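Local coordinates for protein apical membrane antigen AMA1 (Toxoplasma gondii ME49, PDB 4YIV) that takes part in host-cell invasion as an essential microneme protein of the moving junction, the ring formed between the parasite's apical tip and the host plasma membrane, at residues A[232-241]-A[320-331]; A[130-141]-A[215-225]. All blocks are in the same frame, centred on the assembly; numbering follows the deposited sequence.

The two contacts lie in series along the chain: contact 2 (130-141 with 215-225) closes before contact 1 (232-241 with 320-331) opens, and helix 224-227, partly in contact 2, is followed by strand 233-234 of contact 1. Their centres are 28 Å apart and their nearest atoms about 11 Å. Contact 2 packs a helix against a turn-rich segment and is largely buried; contact 1 pairs strands and is partly buried. The side chain of D321 is about 4 Å from an N-acetylglucosamine of the protein's own glycan. A cobalt ion lies about 11 Å from the side chain of A232 and one about 12 Å from that of Y216; a cadmium ion is about 13 Å from that of T131.

Contact 1 of 2, residues A[232-241]-A[320-331]; sequences ALRGYRFGVW and PDCLVSDSAAVS
With CG anti to the carbonyl carbon (chi1 -58°) and the chain extended from CG to NE, R237 lays its guanidinium beside D326, whose own CG lies opposite the backbone N (chi1 176°). NE and NH1 of R237 grip one oxygen side-on: D326 OD2 takes NE at 2.8 Å on its anti lone pair, while NH1 meets it from above the carboxylate plane. The two flat groups are turned 51° apart, and CG of R237 rests on CB of A329. The other oxygen, OD1 of D326, accepts from the backbone N of A328, an Asx turn at the start of the type I turn 326-329.

F238 is sandwiched. CB of S331 sits over the centre of one ring face, 3.5 Å from the centroid, and CG of P320 covers the opposite face nearer the rim; both are CH-pi contacts. CD2 of L323 meets the ring edge, and its leucine also reaches tip to tip toward L233. S331 OG donates to Y236 O at 2.8 Å and takes a weak bond from F238 N.

Two antiparallel pairings share this contact, consistent with a PAN-type ectodomain. Strand 236-241 runs against 322-326 in a three-stranded sheet completed by 245-248, whereas 233-234 pairs with 329-331 at the edge of a five-stranded one; both segments turn a corner, at G235 and at S327-A328. A classic beta bulge interrupts the first pairing where D321 and C322 both face G239, whose O accepts from both backbone nitrogens. C322 is joined to C246 by a disulfide, tying the two outer strands of that sheet across the central one. Y236 OH bonds to I393 O, and S325 OG to S395 N. OD1 of the bulge residue D321 accepts the backbone N of W241 at 2.6 Å on its syn lone pair.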
loop_
_atom_site.group_PDB
_atom_site.type_symbol
_atom_site.label_atom_id
_atom_site.label_comp_id
_atom_site.label_asym_id
_atom_site.label_seq_id
_atom_site.Cartn_x
_atom_site.Cartn_y
_atom_site.Cartn_z
ATOM N N ALA A 232 8.305 2.747 6.597
ATOM C CA ALA A 232 9.681 2.383 6.235
ATOM C C ALA A 232 10.458 1.933 7.490
ATOM O O ALA A 232 10.136 2.316 8.622
ATOM C CB ALA A 232 10.364 3.551 5.582
ATOM N N LEU A 233 11.461 1.100 7.290
ATOM C CA LEU A 233 12.257 0.579 8.400
ATOM C C LEU A 233 13.691 1.053 8.255
ATOM O O LEU A 233 14.439 0.593 7.389
ATOM C CB LEU A 233 12.187 -0.957 8.447
ATOM C CG LEU A 233 13.103 -1.693 9.436
ATOM C CD1 LEU A 233 12.663 -1.435 10.851
ATOM C CD2 LEU A 233 13.107 -3.188 9.178
ATOM N N ARG A 234 14.073 1.979 9.127
ATOM C CA ARG A 234 15.368 2.631 9.040
ATOM C C ARG A 234 16.425 1.759 9.689
ATOM O O ARG A 234 16.156 1.161 10.727
ATOM C CB ARG A 234 15.321 4.010 9.730
ATOM C CG ARG A 234 16.589 4.818 9.586
ATOM C CD ARG A 234 16.407 6.254 10.058
ATOM N NE ARG A 234 16.000 6.314 11.459
ATOM C CZ ARG A 234 16.825 6.503 12.488
ATOM N NH1 ARG A 234 18.131 6.673 12.298
ATOM N NH2 ARG A 234 16.334 6.528 13.722
ATOM N N GLY A 235 17.609 1.680 9.076
ATOM C CA GLY A 235 18.776 1.072 9.707
ATOM C C GLY A 235 18.912 -0.434 9.575
ATOM O O GLY A 235 19.736 -1.070 10.241
ATOM N N TYR A 236 18.117 -1.026 8.695
ATOM C CA TYR A 236 18.162 -2.471 8.494
ATOM C C TYR A 236 17.889 -2.777 7.020
ATOM O O TYR A 236 17.120 -2.045 6.388
ATOM C CB TYR A 236 17.133 -3.188 9.360
ATOM C CG TYR A 236 17.399 -3.155 10.860
ATOM C CD1 TYR A 236 18.156 -4.146 11.487
ATOM C CD2 TYR A 236 16.858 -2.153 11.648
ATOM C CE1 TYR A 236 18.377 -4.115 12.872
ATOM C CE2 TYR A 236 17.072 -2.119 13.020
ATOM C CZ TYR A 236 17.833 -3.095 13.624
ATOM O OH TYR A 236 18.033 -3.037 14.986
ATOM N N ARG A 237 18.548 -3.823 6.506
ATOM C CA ARG A 237 18.246 -4.439 5.200
ATOM C C ARG A 237 17.400 -5.667 5.380
ATOM O O ARG A 237 17.702 -6.517 6.229
ATOM C CB ARG A 237 19.515 -4.856 4.472
ATOM C CG ARG A 237 20.490 -3.769 4.226
ATOM C CD ARG A 237 21.736 -4.352 3.538
ATOM N NE ARG A 237 22.735 -3.328 3.253
ATOM C CZ ARG A 237 23.787 -3.514 2.473
ATOM N NH1 ARG A 237 24.628 -2.517 2.281
ATOM N NH2 ARG A 237 23.970 -4.679 1.865
ATOM N N PHE A 238 16.342 -5.778 4.579
ATOM C CA PHE A 238 15.551 -6.982 4.545
ATOM C C PHE A 238 16.462 -8.136 4.127
ATOM O O PHE A 238 17.383 -7.946 3.333
ATOM C CB PHE A 238 14.388 -6.866 3.542
ATOM C CG PHE A 238 13.228 -6.044 4.005
ATOM C CD1 PHE A 238 12.837 -6.012 5.332
ATOM C CD2 PHE A 238 12.491 -5.318 3.074
ATOM C CE1 PHE A 238 11.735 -5.274 5.723
ATOM C CE2 PHE A 238 11.381 -4.561 3.468
ATOM C CZ PHE A 238 11.001 -4.545 4.778
ATOM N N GLY A 239 16.185 -9.319 4.651
ATOM C CA GLY A 239 16.942 -10.499 4.291
ATOM C C GLY A 239 16.179 -11.786 4.492
ATOM O O GLY A 239 15.059 -11.798 5.011
ATOM N N VAL A 240 16.811 -12.886 4.079
ATOM C CA VAL A 240 16.243 -14.221 4.221
ATOM C C VAL A 240 17.231 -15.155 4.931
ATOM O O VAL A 240 18.429 -15.145 4.647
ATOM C CB VAL A 240 15.878 -14.833 2.858
ATOM C CG1 VAL A 240 14.856 -13.944 2.143
ATOM C CG2 VAL A 240 17.118 -14.982 2.011
ATOM N N TRP A 241 16.711 -15.966 5.838
ATOM C CA TRP A 241 17.557 -16.861 6.622
ATOM C C TRP A 241 17.945 -18.071 5.778
ATOM O O TRP A 241 17.088 -18.873 5.398
ATOM C CB TRP A 241 16.835 -17.305 7.895
ATOM C CG TRP A 241 17.748 -17.999 8.885
ATOM C CD1 TRP A 241 17.788 -19.341 9.173
ATOM C CD2 TRP A 241 18.753 -17.385 9.701
ATOM N NE1 TRP A 241 18.754 -19.592 10.116
ATOM C CE2 TRP A 241 19.362 -18.410 10.456
ATOM C CE3 TRP A 241 19.198 -16.067 9.869
ATOM C CZ2 TRP A 241 20.383 -18.156 11.367
ATOM C CZ3 TRP A 241 20.217 -15.816 10.774
ATOM C CH2 TRP A 241 20.797 -16.855 11.510
ATOM N N PRO A 320 10.695 -11.051 3.677
ATOM C CA PRO A 320 11.810 -11.134 4.627
ATOM C C PRO A 320 11.478 -11.954 5.891
ATOM O O PRO A 320 10.349 -11.952 6.415
ATOM C CB PRO A 320 12.085 -9.662 4.971
ATOM C CG PRO A 320 10.870 -8.943 4.655
ATOM C CD PRO A 320 10.180 -9.677 3.539
ATOM N N ASP A 321 12.478 -12.685 6.375
ATOM C CA ASP A 321 12.309 -13.410 7.632
ATOM C C ASP A 321 13.487 -13.146 8.558
ATOM O O ASP A 321 13.585 -13.738 9.628
ATOM C CB ASP A 321 12.094 -14.923 7.382
ATOM C CG ASP A 321 13.299 -15.623 6.786
ATOM O OD1 ASP A 321 14.408 -15.046 6.721
ATOM O OD2 ASP A 321 13.117 -16.786 6.376
ATOM N N CYS A 322 14.361 -12.228 8.155
ATOM C CA CYS A 322 15.378 -11.697 9.043
ATOM C C CYS A 322 15.818 -10.322 8.531
ATOM O O CYS A 322 15.364 -9.850 7.478
ATOM C CB CYS A 322 16.575 -12.654 9.156
ATOM S SG CYS A 322 17.453 -13.020 7.595
ATOM N N LEU A 323 16.691 -9.688 9.298
ATOM C CA LEU A 323 17.201 -8.365 8.996
ATOM C C LEU A 323 18.690 -8.335 9.164
ATOM O O LEU A 323 19.248 -9.040 10.007
ATOM C CB LEU A 323 16.595 -7.305 9.919
ATOM C CG LEU A 323 15.080 -7.161 9.969
ATOM C CD1 LEU A 323 14.665 -6.185 11.071
ATOM C CD2 LEU A 323 14.600 -6.706 8.599
ATOM N N VAL A 324 19.320 -7.475 8.393
ATOM C CA VAL A 324 20.743 -7.234 8.498
ATOM C C VAL A 324 20.911 -5.776 8.860
ATOM O O VAL A 324 20.362 -4.908 8.186
ATOM C CB VAL A 324 21.472 -7.579 7.175
ATOM C CG1 VAL A 324 22.906 -7.010 7.134
ATOM C CG2 VAL A 324 21.454 -9.080 6.959
ATOM N N SER A 325 21.664 -5.500 9.931
ATOM C CA SER A 325 21.926 -4.119 10.358
ATOM C C SER A 325 22.742 -3.350 9.345
ATOM O O SER A 325 23.721 -3.857 8.811
ATOM C CB SER A 325 22.662 -4.108 11.707
ATOM O OG SER A 325 22.118 -5.089 12.555
ATOM N N ASP A 326 22.363 -2.100 9.115
ATOM C CA ASP A 326 23.093 -1.225 8.212
ATOM C C ASP A 326 22.566 0.174 8.432
ATOM O O ASP A 326 21.471 0.502 8.004
ATOM C CB ASP A 326 22.914 -1.649 6.751
ATOM C CG ASP A 326 23.578 -0.689 5.767
ATOM O OD1 ASP A 326 24.224 0.292 6.215
ATOM O OD2 ASP A 326 23.455 -0.899 4.532
ATOM N N SER A 327 23.348 1.004 9.105
ATOM C CA SER A 327 22.859 2.299 9.541
ATOM C C SER A 327 22.482 3.215 8.369
ATOM O O SER A 327 21.679 4.142 8.529
ATOM C CB SER A 327 23.927 2.966 10.438
ATOM O OG SER A 327 25.119 3.228 9.697
ATOM N N ALA A 328 23.029 2.939 7.190
ATOM C CA ALA A 328 22.814 3.770 6.017
ATOM C C ALA A 328 21.621 3.277 5.164
ATOM O O ALA A 328 21.217 3.949 4.224
ATOM C CB ALA A 328 24.060 3.805 5.174
ATOM N N ALA A 329 21.056 2.128 5.523
ATOM C CA ALA A 329 19.998 1.501 4.728
ATOM C C ALA A 329 18.608 1.901 5.217
ATOM O O ALA A 329 18.435 2.251 6.377
ATOM C CB ALA A 329 20.150 -0.031 4.768
ATOM N N VAL A 330 17.620 1.825 4.323
ATOM C CA VAL A 330 16.206 1.885 4.702
ATOM C C VAL A 330 15.471 0.833 3.865
ATOM O O VAL A 330 15.640 0.809 2.633
ATOM C CB VAL A 330 15.568 3.287 4.450
ATOM C CG1 VAL A 330 14.104 3.294 4.915
ATOM C CG2 VAL A 330 16.348 4.397 5.159
ATOM N N SER A 331 14.689 -0.009 4.541
ATOM C CA SER A 331 13.847 -1.020 3.896
ATOM C C SER A 331 12.412 -0.558 3.727
ATOM O O SER A 331 11.775 -0.074 4.676
ATOM C CB SER A 331 13.911 -2.316 4.698
ATOM O OG SER A 331 15.206 -2.912 4.589
#

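Contact 2 of 2, residues A[130-141]-A[215-225]; sequences STDLGRCAEFAF and AYVGENPDAFI
S130 meets D222 just ahead of helix 132-141, a capped helix packed on a 3-10 segment and a type I turn in the PAN-clan AMA1 ectodomain. The backbone N of S130 gives D222 OD1 a nearly straight bond (3.0 Å) on the syn lone pair, while S130 OG donates to the same oxygen from well above the carboxylate plane.

T131 is the N-cap: its OG1, held between backbone N and carbonyl carbon (chi1 70°), faces back into the first turn and accepts from G134 N at 3.0 Å. The same hydroxyl donates to a water that donates to P221 O and D222 OD1, linking the cap to the type I turn 220-223. OG1 of T131 also lies at the ring edge of F224, 3.5 Å from CZ, while its methyl CG2 reaches tip to tip toward CD1 of I225. Two residues on, L133 sets CD2 obliquely against CE1 of F224.

At G134 the helix comes close to P221, whose CB touches the glycine's carbonyl oxygen. One turn on, A137 packs CB against CG1 of V217, and its carbonyl O receives a CA-H...O contact from G218 (3.3 Å). Lacking a side chain, G218 lets its short 3-10 segment press on the helix backbone; its CA is 3.9 Å from that of E138. E138 stretches out so that OE2 passes CG of P221, and its carboxylate is held by A129 N and K142. A140 meets A215 through their methyls. F141 swings its ring out opposite the backbone N (chi1 -176°), its edge toward CD1 of Y216, whose hydroxyl bonds to E54. Over one face of the F141 ring lies the backbone of E219, with CA 3.7 Å from the centroid and only 5° off the ring normal.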
loop_
_atom_site.group_PDB
_atom_site.type_symbol
_atom_site.label_atom_id
_atom_site.label_comp_id
_atom_site.label_asym_id
_atom_site.label_seq_id
_atom_site.Cartn_x
_atom_site.Cartn_y
_atom_site.Cartn_z
ATOM N N SER A 130 -10.186 2.013 16.390
ATOM C CA SER A 130 -9.438 2.843 17.333
ATOM C C SER A 130 -8.494 3.886 16.726
ATOM O O SER A 130 -7.818 4.595 17.476
ATOM C CB SER A 130 -8.627 1.916 18.230
ATOM O OG SER A 130 -7.437 1.530 17.573
ATOM N N THR A 131 -8.396 3.960 15.391
ATOM C CA THR A 131 -7.521 4.942 14.716
ATOM C C THR A 131 -8.312 5.638 13.632
ATOM O O THR A 131 -9.319 5.108 13.149
ATOM C CB THR A 131 -6.235 4.336 14.081
ATOM O OG1 THR A 131 -6.588 3.529 12.927
ATOM C CG2 THR A 131 -5.453 3.528 15.085
ATOM N N ASP A 132 -7.876 6.835 13.244
ATOM C CA ASP A 132 -8.658 7.589 12.275
ATOM C C ASP A 132 -8.600 6.836 10.953
ATOM O O ASP A 132 -9.616 6.722 10.267
ATOM C CB ASP A 132 -8.141 9.028 12.111
ATOM C CG ASP A 132 -8.627 9.962 13.250
ATOM O OD1 ASP A 132 -9.531 9.567 14.017
ATOM O OD2 ASP A 132 -8.101 11.088 13.390
ATOM N N LEU A 133 -7.422 6.315 10.599
ATOM C CA LEU A 133 -7.320 5.564 9.340
ATOM C C LEU A 133 -8.264 4.355 9.370
ATOM O O LEU A 133 -8.988 4.051 8.402
ATOM C CB LEU A 133 -5.887 5.119 9.090
ATOM C CG LEU A 133 -5.698 4.246 7.816
ATOM C CD1 LEU A 133 -6.228 4.924 6.558
ATOM C CD2 LEU A 133 -4.210 3.912 7.601
ATOM N N GLY A 134 -8.278 3.661 10.499
ATOM C CA GLY A 134 -9.209 2.567 10.682
ATOM C C GLY A 134 -10.669 2.940 10.614
ATOM O O GLY A 134 -11.469 2.147 10.131
ATOM N N ARG A 135 -11.032 4.132 11.098
ATOM C CA ARG A 135 -12.408 4.595 11.058
ATOM C C ARG A 135 -12.838 4.805 9.613
ATOM O O ARG A 135 -13.990 4.515 9.230
ATOM C CB ARG A 135 -12.575 5.904 11.842
ATOM C CG ARG A 135 -12.444 5.739 13.362
ATOM C CD ARG A 135 -12.707 7.051 14.137
ATOM N NE ARG A 135 -12.565 6.710 15.554
ATOM C CZ ARG A 135 -11.451 6.849 16.267
ATOM N NH1 ARG A 135 -10.364 7.438 15.754
ATOM N NH2 ARG A 135 -11.439 6.413 17.532
ATOM N N CYS A 136 -11.904 5.264 8.798
ATOM C CA CYS A 136 -12.221 5.473 7.377
ATOM C C CYS A 136 -12.441 4.111 6.696
ATOM O O CYS A 136 -13.439 3.896 5.989
ATOM C CB CYS A 136 -11.118 6.275 6.704
ATOM S SG CYS A 136 -11.339 6.553 4.908
ATOM N N ALA A 137 -11.512 3.205 6.912
ATOM C CA ALA A 137 -11.631 1.853 6.367
ATOM C C ALA A 137 -12.926 1.151 6.814
ATOM O O ALA A 137 -13.578 0.449 6.028
ATOM C CB ALA A 137 -10.428 1.049 6.770
ATOM N N GLU A 138 -13.308 1.332 8.075
ATOM C CA GLU A 138 -14.534 0.727 8.584
ATOM C C GLU A 138 -15.756 1.328 7.916
ATOM O O GLU A 138 -16.709 0.625 7.586
ATOM C CB GLU A 138 -14.585 0.888 10.111
ATOM C CG GLU A 138 -15.773 0.213 10.784
ATOM C CD GLU A 138 -15.721 0.335 12.311
ATOM O OE1 GLU A 138 -16.654 -0.175 12.955
ATOM O OE2 GLU A 138 -14.761 0.951 12.852
ATOM N N PHE A 139 -15.716 2.641 7.703
ATOM C CA PHE A 139 -16.757 3.336 6.976
ATOM C C PHE A 139 -16.926 2.764 5.568
ATOM O O PHE A 139 -18.047 2.548 5.096
ATOM C CB PHE A 139 -16.438 4.819 6.895
ATOM C CG PHE A 139 -17.455 5.607 6.141
ATOM C CD1 PHE A 139 -18.766 5.656 6.576
ATOM C CD2 PHE A 139 -17.091 6.311 4.993
ATOM C CE1 PHE A 139 -19.722 6.384 5.865
ATOM C CE2 PHE A 139 -18.036 7.040 4.267
ATOM C CZ PHE A 139 -19.338 7.088 4.699
ATOM N N ALA A 140 -15.807 2.503 4.909
ATOM C CA ALA A 140 -15.847 1.876 3.577
ATOM C C ALA A 140 -16.395 0.435 3.681
ATOM O O ALA A 140 -17.217 -0.000 2.853
ATOM C CB ALA A 140 -14.459 1.885 2.956
ATOM N N PHE A 141 -15.979 -0.291 4.704
ATOM C CA PHE A 141 -16.456 -1.674 4.848
ATOM C C PHE A 141 -17.975 -1.719 5.073
ATOM O O PHE A 141 -18.653 -2.648 4.608
ATOM C CB PHE A 141 -15.749 -2.403 5.983
ATOM C CG PHE A 141 -16.145 -3.843 6.082
ATOM C CD1 PHE A 141 -15.709 -4.769 5.132
ATOM C CD2 PHE A 141 -17.008 -4.274 7.093
ATOM C CE1 PHE A 141 -16.102 -6.109 5.210
ATOM C CE2 PHE A 141 -17.411 -5.609 7.171
ATOM C CZ PHE A 141 -16.962 -6.527 6.233
ATOM N N ALA A 215 -12.038 -1.776 0.764
ATOM C CA ALA A 215 -12.954 -1.697 1.902
ATOM C C ALA A 215 -12.654 -2.746 2.931
ATOM O O ALA A 215 -13.047 -2.581 4.101
ATOM C CB ALA A 215 -14.391 -1.829 1.469
ATOM N N TYR A 216 -11.972 -3.817 2.534
ATOM C CA TYR A 216 -11.774 -4.933 3.447
ATOM C C TYR A 216 -10.660 -4.673 4.483
ATOM O O TYR A 216 -10.491 -5.452 5.445
ATOM C CB TYR A 216 -11.532 -6.234 2.646
ATOM C CG TYR A 216 -12.785 -6.524 1.854
ATOM C CD1 TYR A 216 -13.829 -7.242 2.434
ATOM C CD2 TYR A 216 -12.989 -5.962 0.590
ATOM C CE1 TYR A 216 -15.025 -7.439 1.772
ATOM C CE2 TYR A 216 -14.191 -6.148 -0.079
ATOM C CZ TYR A 216 -15.207 -6.898 0.523
ATOM O OH TYR A 216 -16.427 -7.108 -0.100
ATOM N N VAL A 217 -9.919 -3.583 4.315
ATOM C CA VAL A 217 -9.076 -3.072 5.411
ATOM C C VAL A 217 -9.975 -2.825 6.652
ATOM O O VAL A 217 -9.528 -2.849 7.797
ATOM C CB VAL A 217 -8.357 -1.790 5.019
ATOM C CG1 VAL A 217 -7.528 -1.224 6.187
ATOM C CG2 VAL A 217 -7.420 -2.023 3.801
ATOM N N GLY A 218 -11.232 -2.520 6.391
ATOM C CA GLY A 218 -12.167 -2.157 7.426
ATOM C C GLY A 218 -12.910 -3.293 8.093
ATOM O O GLY A 218 -13.670 -3.040 9.020
ATOM N N GLU A 219 -12.741 -4.523 7.611
ATOM C CA GLU A 219 -13.470 -5.677 8.193
ATOM C C GLU A 219 -13.052 -5.914 9.655
ATOM O O GLU A 219 -13.885 -6.145 10.541
ATOM C CB GLU A 219 -13.219 -6.963 7.367
ATOM C CG GLU A 219 -14.016 -8.204 7.885
ATOM C CD GLU A 219 -14.050 -9.372 6.895
ATOM O OE1 GLU A 219 -14.721 -10.379 7.189
ATOM O OE2 GLU A 219 -13.433 -9.288 5.822
ATOM N N ASN A 220 -11.760 -5.835 9.917
ATOM C CA ASN A 220 -11.190 -5.917 11.249
ATOM C C ASN A 220 -10.296 -4.700 11.267
ATOM O O ASN A 220 -9.155 -4.804 11.062
ATOM C CB ASN A 220 -10.408 -7.192 11.448
ATOM C CG ASN A 220 -11.291 -8.404 11.524
ATOM O OD1 ASN A 220 -12.152 -8.500 12.357
ATOM N ND2 ASN A 220 -11.075 -9.317 10.633
ATOM N N PRO A 221 -10.875 -3.539 11.487
ATOM C CA PRO A 221 -10.135 -2.264 11.371
ATOM C C PRO A 221 -8.856 -2.007 12.106
ATOM O O PRO A 221 -8.098 -1.149 11.658
ATOM C CB PRO A 221 -11.197 -1.190 11.588
ATOM C CG PRO A 221 -12.157 -1.861 12.476
ATOM C CD PRO A 221 -12.234 -3.286 11.982
ATOM N N ASP A 222 -8.639 -2.703 13.171
ATOM C CA ASP A 222 -7.446 -2.449 13.925
ATOM C C ASP A 222 -6.346 -3.433 13.502
ATOM O O ASP A 222 -5.264 -3.343 13.948
ATOM C CB ASP A 222 -7.695 -2.590 15.441
ATOM C CG ASP A 222 -8.592 -1.499 16.017
ATOM O OD1 ASP A 222 -8.502 -0.368 15.599
ATOM O OD2 ASP A 222 -9.390 -1.785 16.885
ATOM N N ALA A 223 -6.645 -4.362 12.615
ATOM C CA ALA A 223 -5.651 -5.374 12.285
ATOM C C ALA A 223 -4.406 -4.834 11.583
ATOM O O ALA A 223 -3.281 -5.315 11.836
ATOM C CB ALA A 223 -6.279 -6.474 11.423
ATOM N N PHE A 224 -4.583 -3.831 10.717
ATOM C CA PHE A 224 -3.470 -3.324 9.901
ATOM C C PHE A 224 -2.363 -2.770 10.754
ATOM O O PHE A 224 -1.214 -2.673 10.316
ATOM C CB PHE A 224 -3.986 -2.235 8.902
ATOM C CG PHE A 224 -4.226 -0.876 9.537
ATOM C CD1 PHE A 224 -3.191 0.041 9.625
ATOM C CD2 PHE A 224 -5.486 -0.515 10.033
ATOM C CE1 PHE A 224 -3.385 1.278 10.230
ATOM C CE2 PHE A 224 -5.685 0.722 10.640
ATOM C CZ PHE A 224 -4.624 1.613 10.747
ATOM N N ILE A 225 -2.704 -2.343 11.974
ATOM C CA ILE A 225 -1.732 -1.696 12.852
ATOM C C ILE A 225 -0.536 -2.617 13.134
ATOM O O ILE A 225 0.619 -2.184 13.180
ATOM C CB ILE A 225 -2.428 -1.264 14.187
ATOM C CG1 ILE A 225 -3.505 -0.214 13.923
ATOM C CG2 ILE A 225 -1.429 -0.675 15.174
ATOM C CD1 ILE A 225 -4.461 -0.032 15.109
HETATM O O HOH W 1 -7.923 1.144 13.545
#